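Local coordinates for putative sugar ABC transport system, substrate-binding protein (Bordetella parapertussis, PDB 5IX8), which probably binds a carbohydrate in the periplasm and delivers it to an ABC transporter for uptake, at residues Gly151-Trp154 / Pro155-Arg158. Sequence-based numbering, arbitrary orientation.
With SO4 (sulfate ion), chain C.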
loop_
_atom_site.group_PDB
_atom_site.type_symbol
_atom_site.label_atom_id
_atom_site.label_comp_id
_atom_site.label_asym_id
_atom_site.label_seq_id
_atom_site.Cartn_x
_atom_site.Cartn_y
_atom_site.Cartn_z
ATOM N N GLY A 151 10.015 -10.255 4.801
ATOM C CA GLY A 151 10.901 -9.739 3.778
ATOM C C GLY A 151 10.389 -8.522 3.043
ATOM O O GLY A 151 11.003 -8.110 2.050
ATOM N N LEU A 152 9.296 -7.927 3.494
ATOM C CA LEU A 152 8.717 -6.789 2.797
ATOM C C LEU A 152 8.805 -5.493 3.579
ATOM O O LEU A 152 8.490 -4.430 3.009
ATOM C CB LEU A 152 7.243 -7.070 2.454
ATOM C CG LEU A 152 7.021 -8.337 1.606
ATOM C CD1 LEU A 152 5.492 -8.447 1.341
ATOM C CD2 LEU A 152 7.838 -8.334 0.328
ATOM N N GLU A 153 9.160 -5.558 4.871
ATOM C CA GLU A 153 9.287 -4.404 5.775
ATOM C C GLU A 153 7.928 -3.835 6.184
ATOM O O GLU A 153 7.610 -3.791 7.378
ATOM C CB GLU A 153 10.161 -3.299 5.142
ATOM C CG GLU A 153 10.588 -2.168 6.093
ATOM C CD GLU A 153 11.670 -2.585 7.089
ATOM O OE1 GLU A 153 12.125 -3.748 7.055
ATOM O OE2 GLU A 153 12.081 -1.738 7.926
ATOM N N TRP A 154 7.111 -3.403 5.213
ATOM C CA TRP A 154 5.896 -2.693 5.602
ATOM C C TRP A 154 4.879 -3.562 6.346
ATOM O O TRP A 154 4.181 -3.021 7.207
ATOM C CB TRP A 154 5.251 -1.988 4.382
ATOM C CG TRP A 154 4.956 -2.855 3.179
ATOM C CD1 TRP A 154 5.813 -3.156 2.153
ATOM C CD2 TRP A 154 3.735 -3.550 2.905
ATOM N NE1 TRP A 154 5.194 -4.001 1.246
ATOM C CE2 TRP A 154 3.925 -4.270 1.691
ATOM C CE3 TRP A 154 2.523 -3.677 3.586
ATOM C CZ2 TRP A 154 2.928 -5.044 1.120
ATOM C CZ3 TRP A 154 1.526 -4.465 3.021
ATOM C CH2 TRP A 154 1.737 -5.139 1.803
ATOM N N PRO A 155 4.755 -4.872 6.097
ATOM C CA PRO A 155 3.836 -5.655 6.943
ATOM C C PRO A 155 4.306 -5.676 8.378
ATOM O O PRO A 155 3.490 -5.632 9.301
ATOM C CB PRO A 155 3.868 -7.068 6.307
ATOM C CG PRO A 155 4.214 -6.785 4.817
ATOM C CD PRO A 155 5.285 -5.702 5.001
ATOM N N ARG A 156 5.621 -5.744 8.589
ATOM C CA ARG A 156 6.134 -5.698 9.955
ATOM C C ARG A 156 5.835 -4.348 10.605
ATOM O O ARG A 156 5.462 -4.290 11.790
ATOM C CB ARG A 156 7.639 -5.995 9.970
ATOM C CG ARG A 156 8.143 -6.214 11.401
ATOM C CD ARG A 156 9.659 -6.231 11.525
ATOM N NE ARG A 156 10.192 -4.889 11.479
ATOM C CZ ARG A 156 10.802 -4.350 10.418
ATOM N NH1 ARG A 156 11.092 -5.091 9.348
ATOM N NH2 ARG A 156 11.202 -3.080 10.460
ATOM N N LEU A 157 5.992 -3.248 9.849
ATOM C CA LEU A 157 5.691 -1.932 10.399
ATOM C C LEU A 157 4.224 -1.834 10.805
ATOM O O LEU A 157 3.902 -1.326 11.891
ATOM C CB LEU A 157 6.040 -0.820 9.396
ATOM C CG LEU A 157 7.528 -0.735 9.005
ATOM C CD1 LEU A 157 7.715 0.294 7.911
ATOM C CD2 LEU A 157 8.422 -0.379 10.194
ATOM N N ARG A 158 3.322 -2.329 9.954
ATOM C CA ARG A 158 1.902 -2.314 10.305
ATOM C C ARG A 158 1.633 -3.130 11.551
ATOM O O ARG A 158 0.859 -2.709 12.425
ATOM C CB ARG A 158 1.066 -2.844 9.157
ATOM C CG ARG A 158 1.155 -1.905 7.952
ATOM C CD ARG A 158 0.333 -2.384 6.752
ATOM N NE ARG A 158 0.580 -1.469 5.648
ATOM C CZ ARG A 158 -0.139 -1.384 4.534
ATOM N NH1 ARG A 158 -1.233 -2.133 4.363
ATOM N NH2 ARG A 158 0.232 -0.512 3.598
HETATM S S SO4 C . 10.411 -8.370 7.730
HETATM O O1 SO4 C . 11.158 -7.835 8.855
HETATM O O2 SO4 C . 10.464 -7.508 6.558
HETATM O O3 SO4 C . 9.000 -8.596 8.092
HETATM O O4 SO4 C . 10.972 -9.686 7.404
#
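Glu153 O accepts a hydrogen bond from Leu157 N and Trp154 O one from Arg158 N, both at 3.0 Å: the first turn of helix 154-168 in the periplasmic binding protein domain. Glu153, ending the loop after strand 142-145 of the mixed sheet, is the N-cap. Across this turn Arg156 forms a two-pronged, end-on salt bridge with the Glu153 carboxylate, NH1 to OE1 at 2.9 Å and NH2 to OE2 at 3.0 Å. Both bonds are nearly straight and lie close to the guanidinium plane, yet reach the carboxylate from above its own plane. A bend at chi3 (78°) turns the otherwise extended Arg156 chain back to its partner; Ser283 OG also hydrogen-bonds to Glu153 OE2, and Glu160 OE2 forms a salt bridge with Arg156 NE. On the buried side, Pro155 CD sits over the five-membered ring of Trp154, 3.5 Å from its centroid, a CH-pi contact, while Leu152 CB presses on the same CD. The CE3 edge of the indole meets one face of the Arg158 guanidinium, planes 57° apart; Asp122 and Glu252 pair with that guanidinium. A sulfate, probably from the crystallisation liquor, accepts hydrogen bonds from Gly151 N, Glu153 N and Arg156 NH1. Arg156, probably steadied by Glu153 and Glu160, would partly offset the charges of sulfate and carboxylate.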